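Local coordinates for protein uroporphyrinogen III synthase (PDB 1WCW) that probably catalyses the ring closure of linear hydroxymethylbilane, with inversion of its last pyrrole ring, to give uroporphyrinogen III in tetrapyrrole biosynthesis, at residues A[20-25]-A[247-252]; A[44-49]-A[75-80]; A[98-103]-A[241-246]; A[112-117]-A[124-129]; A[187-190]-A[194-197]. All blocks are in the same frame, centred on the assembly; numbering follows the deposited sequence.

Interaction 1: residues A[20-25]-A[247-252]; sequences EAFKAL and SLLQGF
F22 turns its CG away from the backbone N (chi1 172°) and L249 sends CG opposite its own carbonyl carbon (chi1 -67°), and these two rotations bring the ring and the isobutyl fork together between helices 19-28 and 245-260. The two side chains cross at about a right angle. L249 has both methyls on the ring: CD2 lies 4.0 Å from CE1 of F22, and CD1 is 4.2 Å from the same CE1. The approach to the ring is oblique. The same CD1 also reaches the next turn of helix 19-28, where CB of L25 is 4.2 Å away. The leucine thus fits against two residues three apart, F22 and L25, on one side of the partner helix. At their closest, the CA atoms of L25 and L249 are 8.1 Å apart.

Both helices lie on one face of the five-stranded parallel sheet with strand order 2-1-3-4-5, the flavodoxin-like arrangement of this domain, and the contact joins the first helix of the domain to the last. Beneath them F22 rests on P33 and L35 and stacks its ring with Y13, while L248 packs on L219 and V221. L29 continues the packing round L249.

No hydrogen bond or charge pair crosses between the two segments. Their cohesion comes from dispersion and from removing apolar surface from water, so it depends on how the ring and the leucine fork fit rather than on any directed bond.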
# COMPACT_ATOMS: atom_id res chain seq x y z
N GLU A 20 4.11 -13.20 -11.61
CA GLU A 20 4.95 -14.07 -12.41
C GLU A 20 6.29 -14.35 -11.71
O GLU A 20 6.82 -15.49 -11.73
CB GLU A 20 5.18 -13.39 -13.78
CG GLU A 20 5.69 -14.25 -14.93
CD GLU A 20 5.65 -13.50 -16.32
OE1 GLU A 20 6.38 -12.48 -16.52
OE2 GLU A 20 4.89 -13.93 -17.22
N ALA A 21 6.83 -13.32 -11.07
CA ALA A 21 8.10 -13.52 -10.39
C ALA A 21 7.84 -14.42 -9.20
O ALA A 21 8.66 -15.29 -8.90
CB ALA A 21 8.71 -12.17 -9.93
N PHE A 22 6.72 -14.18 -8.50
CA PHE A 22 6.40 -15.01 -7.34
C PHE A 22 6.33 -16.48 -7.75
O PHE A 22 6.91 -17.36 -7.10
CB PHE A 22 5.07 -14.61 -6.66
CG PHE A 22 4.64 -15.55 -5.59
CD1 PHE A 22 5.19 -15.49 -4.33
CD2 PHE A 22 3.69 -16.56 -5.87
CE1 PHE A 22 4.75 -16.45 -3.33
CE2 PHE A 22 3.30 -17.47 -4.91
CZ PHE A 22 3.82 -17.39 -3.68
N LYS A 23 5.60 -16.78 -8.83
CA LYS A 23 5.42 -18.13 -9.26
C LYS A 23 6.73 -18.79 -9.61
O LYS A 23 6.98 -19.92 -9.22
CB LYS A 23 4.46 -18.15 -10.49
CG LYS A 23 4.27 -19.53 -11.09
CD LYS A 23 3.31 -19.47 -12.29
CE LYS A 23 3.20 -20.88 -12.92
NZ LYS A 23 4.38 -21.33 -13.70
N ALA A 24 7.54 -18.10 -10.39
CA ALA A 24 8.82 -18.65 -10.81
C ALA A 24 9.74 -18.95 -9.65
O ALA A 24 10.33 -20.03 -9.59
CB ALA A 24 9.50 -17.69 -11.79
N LEU A 25 9.89 -18.01 -8.72
CA LEU A 25 10.75 -18.17 -7.60
C LEU A 25 10.21 -19.27 -6.69
O LEU A 25 10.94 -20.15 -6.22
CB LEU A 25 10.79 -16.85 -6.84
CG LEU A 25 12.13 -16.34 -6.29
CD1 LEU A 25 12.83 -17.45 -5.51
CD2 LEU A 25 12.95 -15.93 -7.48
N SER A 247 13.82 -13.36 -0.80
CA SER A 247 14.13 -13.31 0.62
C SER A 247 12.93 -13.80 1.46
O SER A 247 13.06 -14.51 2.48
CB SER A 247 14.53 -11.87 1.02
OG SER A 247 14.73 -11.75 2.41
N LEU A 248 11.75 -13.35 1.05
CA LEU A 248 10.53 -13.70 1.73
C LEU A 248 10.36 -15.21 1.77
O LEU A 248 10.17 -15.84 2.84
CB LEU A 248 9.40 -13.11 0.94
CG LEU A 248 8.03 -13.63 1.33
CD1 LEU A 248 7.79 -13.18 2.75
CD2 LEU A 248 6.97 -13.07 0.36
N LEU A 249 10.46 -15.77 0.60
CA LEU A 249 10.28 -17.19 0.45
C LEU A 249 11.33 -18.04 1.08
O LEU A 249 11.03 -19.04 1.73
CB LEU A 249 10.13 -17.59 -1.01
CG LEU A 249 8.83 -17.03 -1.60
CD1 LEU A 249 8.84 -17.14 -3.15
CD2 LEU A 249 7.66 -17.83 -1.03
N GLN A 250 12.60 -17.60 0.96
CA GLN A 250 13.67 -18.35 1.54
C GLN A 250 13.71 -18.21 3.03
O GLN A 250 13.99 -19.19 3.76
CB GLN A 250 15.01 -17.92 0.95
CG GLN A 250 14.96 -18.15 -0.52
CD GLN A 250 16.28 -17.87 -1.10
OE1 GLN A 250 17.20 -18.68 -0.94
NE2 GLN A 250 16.42 -16.72 -1.76
N GLY A 251 13.41 -17.02 3.49
CA GLY A 251 13.37 -16.80 4.93
C GLY A 251 12.24 -17.64 5.56
O GLY A 251 12.40 -18.28 6.62
N PHE A 252 11.07 -17.66 4.87
CA PHE A 252 10.01 -18.53 5.33
C PHE A 252 10.40 -20.02 5.35
O PHE A 252 10.15 -20.70 6.30
CB PHE A 252 8.78 -18.32 4.43
CG PHE A 252 7.67 -19.33 4.68
CD1 PHE A 252 7.11 -19.48 5.93
CD2 PHE A 252 7.20 -20.11 3.64
CE1 PHE A 252 6.08 -20.37 6.13
CE2 PHE A 252 6.14 -21.03 3.84
CZ PHE A 252 5.59 -21.15 5.09

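Interaction 2: residues A[44-49]-A[75-80]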
# COMPACT_ATOMS: atom_id res chain seq x y z
N VAL A 44 -6.79 6.72 -13.13
CA VAL A 44 -7.90 7.63 -13.31
C VAL A 44 -7.55 8.54 -14.55
O VAL A 44 -6.46 9.12 -14.61
CB VAL A 44 -8.09 8.52 -12.07
CG1 VAL A 44 -9.13 9.51 -12.33
CG2 VAL A 44 -8.53 7.64 -10.80
N PRO A 45 -8.45 8.65 -15.55
CA PRO A 45 -8.15 9.48 -16.73
C PRO A 45 -7.90 10.85 -16.25
O PRO A 45 -8.63 11.42 -15.44
CB PRO A 45 -9.43 9.38 -17.57
CG PRO A 45 -9.98 8.03 -17.17
CD PRO A 45 -9.74 7.98 -15.65
N VAL A 46 -6.86 11.48 -16.83
CA VAL A 46 -6.48 12.78 -16.42
C VAL A 46 -7.63 13.81 -16.48
O VAL A 46 -7.83 14.66 -15.58
CB VAL A 46 -5.25 13.23 -17.26
CG1 VAL A 46 -4.96 14.74 -17.04
CG2 VAL A 46 -4.02 12.39 -16.85
N PRO A 47 -8.45 13.74 -17.55
CA PRO A 47 -9.55 14.73 -17.56
C PRO A 47 -10.50 14.66 -16.35
O PRO A 47 -11.14 15.65 -16.00
CB PRO A 47 -10.28 14.41 -18.86
CG PRO A 47 -9.21 13.85 -19.74
CD PRO A 47 -8.33 13.02 -18.81
N GLU A 48 -10.62 13.48 -15.73
CA GLU A 48 -11.53 13.32 -14.59
C GLU A 48 -11.12 14.02 -13.32
O GLU A 48 -11.96 14.27 -12.43
CB GLU A 48 -11.78 11.83 -14.30
CG GLU A 48 -12.57 11.13 -15.41
CD GLU A 48 -13.03 9.72 -15.01
OE1 GLU A 48 -13.86 9.59 -14.09
OE2 GLU A 48 -12.54 8.75 -15.61
N TYR A 49 -9.83 14.37 -13.19
CA TYR A 49 -9.44 15.12 -11.99
C TYR A 49 -8.68 16.38 -12.36
O TYR A 49 -7.95 16.95 -11.58
CB TYR A 49 -8.65 14.25 -10.99
CG TYR A 49 -7.35 13.68 -11.47
CD1 TYR A 49 -7.26 12.60 -12.35
CD2 TYR A 49 -6.15 14.22 -11.01
CE1 TYR A 49 -6.09 12.09 -12.73
CE2 TYR A 49 -4.93 13.69 -11.40
CZ TYR A 49 -4.88 12.64 -12.25
OH TYR A 49 -3.69 12.09 -12.58
N LEU A 75 2.62 14.25 -11.55
CA LEU A 75 3.51 15.07 -12.36
C LEU A 75 3.20 14.83 -13.87
O LEU A 75 3.16 15.83 -14.65
CB LEU A 75 4.98 14.73 -12.02
CG LEU A 75 5.37 15.24 -10.63
CD1 LEU A 75 6.72 14.67 -10.31
CD2 LEU A 75 5.40 16.73 -10.57
N GLU A 76 2.94 13.60 -14.27
CA GLU A 76 2.56 13.34 -15.65
C GLU A 76 1.25 14.03 -15.98
O GLU A 76 1.07 14.50 -17.09
CB GLU A 76 2.37 11.85 -15.87
CG GLU A 76 3.63 11.02 -15.91
CD GLU A 76 3.40 9.48 -15.99
OE1 GLU A 76 4.43 8.76 -15.83
OE2 GLU A 76 2.27 8.97 -16.21
N ALA A 77 0.29 14.06 -15.06
CA ALA A 77 -0.98 14.72 -15.30
C ALA A 77 -0.77 16.19 -15.51
O ALA A 77 -1.40 16.80 -16.42
CB ALA A 77 -1.92 14.50 -14.12
N GLY A 78 0.14 16.82 -14.73
CA GLY A 78 0.46 18.22 -14.94
C GLY A 78 1.00 18.45 -16.34
O GLY A 78 0.63 19.46 -17.02
N LYS A 79 1.86 17.60 -16.80
CA LYS A 79 2.41 17.76 -18.14
C LYS A 79 1.31 17.62 -19.20
O LYS A 79 1.24 18.44 -20.16
CB LYS A 79 3.47 16.70 -18.37
CG LYS A 79 4.76 16.95 -17.56
CD LYS A 79 5.72 15.76 -17.75
CE LYS A 79 5.27 14.56 -16.92
NZ LYS A 79 6.26 13.45 -16.73
N ALA A 80 0.44 16.64 -19.04
CA ALA A 80 -0.61 16.38 -20.05
C ALA A 80 -1.59 17.56 -20.06
O ALA A 80 -2.19 17.87 -21.12
CB ALA A 80 -1.34 15.07 -19.75
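A77 meets V46 and Y49 where the loop leaving strand 39-43 folds against helix 68-80. The strand is half of the two-stranded connector between the two alpha/beta domains, and the loop carries the chain from it into helix 50-57. Two overlapping type I turns shape the loop, closed by bonds from E48 N to P45 O (2.9 Å) and from Y49 N to V46 O (3.1 Å). The backbones come close, with the CA atoms of V46 and A77 only 5.9 Å apart, a distance that the small alanine permits.

A77 points its methyl into the loop and is touched by both partners. V46 brings up one branch, CG2, which lies 4.0 Å from CB of A77 and also comes near its CA. The other branch, CG1, comes no nearer than 4.2 Å to O of the same alanine. L81, just beyond the end of helix 68-80, adds to the packing round V46.

Y49 occupies the N-cap position of helix 50-57. Its CG stands between the backbone N and the carbonyl carbon (chi1 62°), a rotation that brings the phenol end to helix 68-80. V44 O lies at the ring edge, in its plane, and P162 of the other connector strand packs against Y49. The ring meets A77 obliquely at its phenolic end: CZ is 4.0 Å from the alanine CB, and OH approaches that methyl to 3.4 Å.

Interaction 3: residues A[98-103]-A[241-246]; sequences GAKAAR and ETERLG
K100 and E243 face each other with their CA atoms 11.9 Å apart, one in the first turn of helix 99-107 and the other in the loop before helix 245-260, so the backbones stay well separated and side chains alone span the gap. They come from opposite directions, both extended beyond CG. The carboxylate oxygen OE2 of E243 forms a salt bridge with NZ of K100 at 3.5 Å, and lies closer still to CE, at 3.2 Å. R103, one turn further along, holds NH1 4.4 Å from OE1 of E243, near the guanidinium plane but beyond a salt bridge.

E243 has a left-handed backbone conformation (phi 68°), and the loop is pinned round it by an ST turn in which T242 OG1 accepts from R244 N at 2.9 Å. R18 takes up the carbonyl oxygen of E243.

The two segments belong to different alpha/beta domains, and in this family the cleft between the domains is where the substrate is thought to bind. A single, rather long ion pair between exposed side chains is likely to be weak, consistent with a link that could part if the domains moved.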
# COMPACT_ATOMS: atom_id res chain seq x y z
N GLY A 98 6.25 7.80 3.34
CA GLY A 98 7.28 6.79 3.52
C GLY A 98 8.35 6.93 2.46
O GLY A 98 8.31 7.84 1.64
N ALA A 99 9.29 5.97 2.45
CA ALA A 99 10.40 5.99 1.53
C ALA A 99 10.10 6.01 0.07
O ALA A 99 10.83 6.67 -0.67
CB ALA A 99 11.32 4.81 1.83
N LYS A 100 9.08 5.30 -0.37
CA LYS A 100 8.79 5.29 -1.80
C LYS A 100 8.30 6.64 -2.32
O LYS A 100 8.74 7.12 -3.37
CB LYS A 100 7.79 4.22 -2.16
CG LYS A 100 8.41 2.82 -2.00
CD LYS A 100 7.34 1.76 -2.03
CE LYS A 100 7.97 0.36 -1.89
NZ LYS A 100 6.97 -0.76 -2.03
N ALA A 101 7.40 7.28 -1.56
CA ALA A 101 6.96 8.61 -1.98
C ALA A 101 8.12 9.57 -1.90
O ALA A 101 8.26 10.45 -2.73
CB ALA A 101 5.83 9.14 -1.10
N ALA A 102 8.96 9.39 -0.87
CA ALA A 102 10.10 10.26 -0.73
C ALA A 102 11.06 10.14 -1.93
O ALA A 102 11.55 11.14 -2.41
CB ALA A 102 10.84 10.01 0.56
N ARG A 103 11.29 8.93 -2.40
CA ARG A 103 12.22 8.77 -3.49
C ARG A 103 11.66 9.40 -4.77
O ARG A 103 12.41 10.04 -5.54
CB ARG A 103 12.44 7.29 -3.70
CG ARG A 103 13.15 6.56 -2.59
CD ARG A 103 12.96 5.03 -2.72
NE ARG A 103 13.39 4.37 -1.48
CZ ARG A 103 13.13 3.12 -1.13
NH1 ARG A 103 12.42 2.33 -1.92
NH2 ARG A 103 13.61 2.67 0.04
N GLU A 241 11.88 -7.98 5.61
CA GLU A 241 12.04 -6.55 5.50
C GLU A 241 12.95 -6.14 4.38
O GLU A 241 13.58 -5.06 4.46
CB GLU A 241 12.55 -6.01 6.80
CG GLU A 241 11.45 -6.01 7.82
CD GLU A 241 11.91 -5.51 9.15
OE1 GLU A 241 12.30 -4.33 9.22
OE2 GLU A 241 11.89 -6.30 10.11
N THR A 242 12.98 -6.92 3.32
CA THR A 242 13.83 -6.62 2.18
C THR A 242 13.11 -6.29 0.91
O THR A 242 13.73 -5.82 -0.05
CB THR A 242 14.73 -7.82 1.77
OG1 THR A 242 13.95 -8.81 1.07
CG2 THR A 242 15.43 -8.41 2.96
N GLU A 243 11.82 -6.57 0.84
CA GLU A 243 11.13 -6.30 -0.42
C GLU A 243 11.59 -7.26 -1.57
O GLU A 243 11.16 -7.08 -2.73
CB GLU A 243 11.33 -4.83 -0.84
CG GLU A 243 10.85 -3.80 0.20
CD GLU A 243 10.94 -2.34 -0.31
OE1 GLU A 243 12.05 -1.88 -0.63
OE2 GLU A 243 9.90 -1.64 -0.37
N ARG A 244 12.45 -8.27 -1.31
CA ARG A 244 12.84 -9.22 -2.37
C ARG A 244 11.99 -10.49 -2.18
O ARG A 244 11.97 -11.01 -1.05
CB ARG A 244 14.32 -9.59 -2.26
CG ARG A 244 15.25 -8.36 -2.45
CD ARG A 244 16.66 -8.83 -2.82
NE ARG A 244 17.28 -9.54 -1.71
CZ ARG A 244 17.66 -8.97 -0.57
NH1 ARG A 244 18.18 -9.70 0.38
NH2 ARG A 244 17.52 -7.66 -0.42
N LEU A 245 11.30 -10.97 -3.21
CA LEU A 245 10.44 -12.16 -3.07
C LEU A 245 11.27 -13.42 -2.79
O LEU A 245 10.81 -14.39 -2.13
CB LEU A 245 9.56 -12.34 -4.34
CG LEU A 245 8.40 -11.33 -4.43
CD1 LEU A 245 7.67 -11.54 -5.71
CD2 LEU A 245 7.44 -11.48 -3.24
N GLY A 246 12.53 -13.38 -3.16
CA GLY A 246 13.40 -14.50 -2.92
C GLY A 246 13.70 -14.52 -1.43
O GLY A 246 13.82 -15.64 -0.88

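Interaction 4: residues A[112-117]-A[124-129]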
# COMPACT_ATOMS: atom_id res chain seq x y z
N PRO A 112 11.36 15.78 -0.16
CA PRO A 112 10.47 16.12 0.96
C PRO A 112 11.19 16.79 2.10
O PRO A 112 12.36 16.54 2.36
CB PRO A 112 9.90 14.75 1.38
CG PRO A 112 11.01 13.79 1.03
CD PRO A 112 11.61 14.31 -0.27
N HIS A 113 10.45 17.62 2.82
CA HIS A 113 10.98 18.24 4.04
C HIS A 113 10.93 17.29 5.19
O HIS A 113 11.73 17.46 6.13
CB HIS A 113 10.22 19.52 4.35
CG HIS A 113 10.29 20.53 3.25
ND1 HIS A 113 11.37 21.34 2.94
CD2 HIS A 113 9.32 20.83 2.36
CE1 HIS A 113 11.04 22.13 1.91
NE2 HIS A 113 9.79 21.82 1.55
N ALA A 114 10.01 16.33 5.24
CA ALA A 114 9.97 15.34 6.28
C ALA A 114 9.30 14.10 5.67
O ALA A 114 8.56 14.18 4.70
CB ALA A 114 9.22 15.83 7.47
N VAL A 115 9.63 12.97 6.27
CA VAL A 115 9.23 11.64 5.79
C VAL A 115 8.83 10.80 6.96
O VAL A 115 9.54 10.75 8.01
CB VAL A 115 10.40 10.91 5.07
CG1 VAL A 115 9.93 9.62 4.47
CG2 VAL A 115 10.96 11.81 4.00
N GLY A 116 7.71 10.12 6.82
CA GLY A 116 7.18 9.25 7.86
C GLY A 116 7.77 7.86 7.72
O GLY A 116 8.82 7.65 7.07
N ASP A 117 7.05 6.91 8.32
CA ASP A 117 7.53 5.53 8.34
C ASP A 117 6.61 4.60 7.55
O ASP A 117 6.62 3.34 7.74
CB ASP A 117 7.72 5.02 9.79
CG ASP A 117 6.43 4.72 10.49
OD1 ASP A 117 5.36 4.75 9.83
OD2 ASP A 117 6.45 4.44 11.73
N LEU A 124 1.64 12.29 11.95
CA LEU A 124 1.12 13.29 12.91
C LEU A 124 2.12 14.37 13.43
O LEU A 124 1.81 15.57 13.40
CB LEU A 124 0.43 12.57 14.05
CG LEU A 124 -0.71 11.69 13.57
CD1 LEU A 124 -1.18 10.85 14.80
CD2 LEU A 124 -1.86 12.48 12.94
N PRO A 125 3.31 13.98 13.94
CA PRO A 125 4.28 15.00 14.43
C PRO A 125 4.92 15.82 13.36
O PRO A 125 5.60 16.85 13.63
CB PRO A 125 5.29 14.17 15.21
CG PRO A 125 5.30 12.84 14.47
CD PRO A 125 3.82 12.60 14.16
N LEU A 126 4.69 15.43 12.11
CA LEU A 126 5.26 16.13 10.97
C LEU A 126 4.20 17.01 10.33
O LEU A 126 4.56 17.66 9.32
CB LEU A 126 5.77 15.08 9.95
CG LEU A 126 6.67 13.99 10.51
CD1 LEU A 126 7.13 13.08 9.31
CD2 LEU A 126 7.95 14.56 11.18
N LEU A 127 2.93 16.99 10.80
CA LEU A 127 1.90 17.80 10.17
C LEU A 127 1.88 19.09 10.93
O LEU A 127 1.43 19.13 12.10
CB LEU A 127 0.49 17.18 10.26
CG LEU A 127 0.19 15.88 9.54
CD1 LEU A 127 -1.26 15.47 9.84
CD2 LEU A 127 0.44 16.04 8.08
N PRO A 128 2.28 20.16 10.27
CA PRO A 128 2.32 21.45 10.99
C PRO A 128 1.01 22.18 11.11
O PRO A 128 0.16 22.15 10.19
CB PRO A 128 3.32 22.28 10.19
CG PRO A 128 4.06 21.24 9.27
CD PRO A 128 2.98 20.22 8.98
N GLN A 129 0.80 22.83 12.25
CA GLN A 129 -0.34 23.67 12.45
C GLN A 129 -0.12 24.77 11.42
O GLN A 129 0.94 25.45 11.38
CB GLN A 129 -0.32 24.18 13.86
CG GLN A 129 -1.63 24.85 14.13
CD GLN A 129 -2.83 23.87 14.36
OE1 GLN A 129 -3.96 24.24 13.95
NE2 GLN A 129 -2.63 22.73 15.03
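L126 points its fork at the flank of strand 114-115, and A114 answers with a methyl directed back at it. The leucine CG stands opposite its own carbonyl carbon (chi1 -50°), which carries CD1 forward over the backbone. A114 CB lies 3.9 Å from CD1 and 4.1 Å from CD2, so the alanine methyl faces both tips of the fork. CD1 then passes alongside the chain beyond the alanine: it is 3.6 Å from V115 O and 3.9 Å from G116 N. Here the leucine packs on a peptide unit as well as on a side chain. V115 points away from the leucine and packs on A102 of helix 99-107.

Strand 114-115 is the outermost strand at one side of the mixed six-stranded sheet. It is held to strand 93-96 by backbone bonds of A114 and G116 with A96. After it, the chain forms the short helix 120-123 and returns to strand 132-137, a beta-alpha-beta crossover that passes two parallel neighbours, 93-96 and 62-65. The contact folds the loop after helix 120-123 back on to strand 114-115, where the crossover began. Beyond L126 the chain runs over the sheet: L127 packs on L64 and L95, and P128 on L62 and F93. R153 binds the carbonyl oxygens of L124 and L127. The single 3-10 turn that presents L126 is closed by L127 N to L124 O, at 3.2 Å.

Interaction 5: residues A[187-190]-A[194-197]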
# COMPACT_ATOMS: atom_id res chain seq x y z
N LEU A 187 0.20 -17.84 3.21
CA LEU A 187 -0.31 -16.80 2.35
C LEU A 187 0.60 -15.62 2.50
O LEU A 187 0.79 -15.13 3.62
CB LEU A 187 -1.76 -16.44 2.74
CG LEU A 187 -2.27 -15.17 2.10
CD1 LEU A 187 -2.37 -15.26 0.61
CD2 LEU A 187 -3.74 -14.93 2.68
N ALA A 188 1.11 -15.11 1.38
CA ALA A 188 2.01 -13.96 1.38
C ALA A 188 1.28 -12.68 0.99
O ALA A 188 0.62 -12.63 -0.04
CB ALA A 188 3.14 -14.26 0.42
N PHE A 189 1.50 -11.65 1.82
CA PHE A 189 0.99 -10.29 1.59
C PHE A 189 2.19 -9.39 1.37
O PHE A 189 3.15 -9.42 2.13
CB PHE A 189 0.23 -9.77 2.82
CG PHE A 189 -0.96 -10.61 3.20
CD1 PHE A 189 -0.86 -11.63 4.08
CD2 PHE A 189 -2.20 -10.23 2.73
CE1 PHE A 189 -2.03 -12.32 4.52
CE2 PHE A 189 -3.36 -10.92 3.17
CZ PHE A 189 -3.25 -11.93 4.04
N VAL A 190 2.11 -8.58 0.33
CA VAL A 190 3.20 -7.65 0.07
C VAL A 190 2.87 -6.20 0.29
O VAL A 190 3.74 -5.35 0.19
CB VAL A 190 3.85 -7.81 -1.33
CG1 VAL A 190 4.43 -9.25 -1.42
CG2 VAL A 190 2.84 -7.58 -2.36
N GLN A 194 -3.50 -5.07 0.86
CA GLN A 194 -4.01 -6.41 0.52
C GLN A 194 -4.62 -7.06 1.78
O GLN A 194 -5.61 -7.77 1.67
CB GLN A 194 -2.85 -7.29 0.05
CG GLN A 194 -2.42 -6.83 -1.34
CD GLN A 194 -1.01 -7.13 -1.70
OE1 GLN A 194 -0.36 -7.88 -1.03
NE2 GLN A 194 -0.55 -6.56 -2.80
N VAL A 195 -4.02 -6.82 2.96
CA VAL A 195 -4.58 -7.33 4.21
C VAL A 195 -5.92 -6.65 4.41
O VAL A 195 -6.89 -7.34 4.75
CB VAL A 195 -3.64 -6.95 5.40
CG1 VAL A 195 -4.26 -7.45 6.71
CG2 VAL A 195 -2.26 -7.60 5.22
N GLU A 196 -6.01 -5.33 4.21
CA GLU A 196 -7.24 -4.61 4.46
C GLU A 196 -8.31 -5.07 3.51
O GLU A 196 -9.45 -5.35 3.94
CB GLU A 196 -7.01 -3.09 4.29
CG GLU A 196 -5.91 -2.44 5.15
CD GLU A 196 -6.11 -2.55 6.65
OE1 GLU A 196 -5.11 -2.27 7.38
OE2 GLU A 196 -7.20 -2.89 7.14
N PHE A 197 -8.00 -5.28 2.23
CA PHE A 197 -9.03 -5.73 1.29
C PHE A 197 -9.52 -7.12 1.62
O PHE A 197 -10.73 -7.39 1.53
CB PHE A 197 -8.50 -5.72 -0.15
CG PHE A 197 -8.36 -4.33 -0.77
CD1 PHE A 197 -7.50 -4.16 -1.85
CD2 PHE A 197 -9.06 -3.26 -0.37
CE1 PHE A 197 -7.38 -2.91 -2.51
CE2 PHE A 197 -8.92 -2.01 -1.08
CZ PHE A 197 -8.09 -1.88 -2.13
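F189 closes strand 186-189, the central strand of the flavodoxin-like parallel sheet, V190 follows in the turn, and the two meet Q194 and V195 in the first turn of helix 192-201, so the contact is the tight corner of a beta-alpha unit. F189 turns its side chain towards the helix. V195 CG2 sits over one face of its ring, offset towards the rim, in a CH-pi contact 4.0 Å from the centroid and 26° off the normal. The same methyl is 3.6 Å from CD2 of F189. Q194 approaches the ring differently, with CB at its edge, 4.0 Å from CD2. T225 and L229 of helix 223-231 also pack against F189.

At V190 the backbone N donates to OE1 of Q194 at 2.9 Å, with an N-H...O angle of 154° and the donor tilted 20° from the carbonyl plane. OE1 takes a second, weak bond from A191 N, while NE2 of Q194 donates to OE1 of Q39. The amide is therefore tied down from both ends inside a buried corner. An alanine in place of Q194 is likely to leave the V190 N-H without this acceptor and Q39 OE1 without this donor, and so the turn freer to shift. V190 CG2, set between its backbone N and carbonyl carbon, lies against the amide, 3.5 Å from OE1 and 3.6 Å from NE2 of Q194.

Interactions 1, 2 and 5 are buried, whereas interactions 3 and 4 lie at the surface. Interactions 1 and 5 belong to the domain of the five-stranded parallel sheet, and L248 CD2 meets A188 CB at 4.0 Å between them. Interactions 2 and 4 lie in the other domain, their centres about 26 Å apart. Interaction 3 spans the two domains: it shares helix 245-260 with interaction 1, and on the far side helix 99-107 packs on strand 114-115 of interaction 4. Chemistry follows place: apolar packing dominates 1, 2 and 4, interaction 5 adds a buried backbone-to-side-chain hydrogen bond, and 3 alone relies on charge.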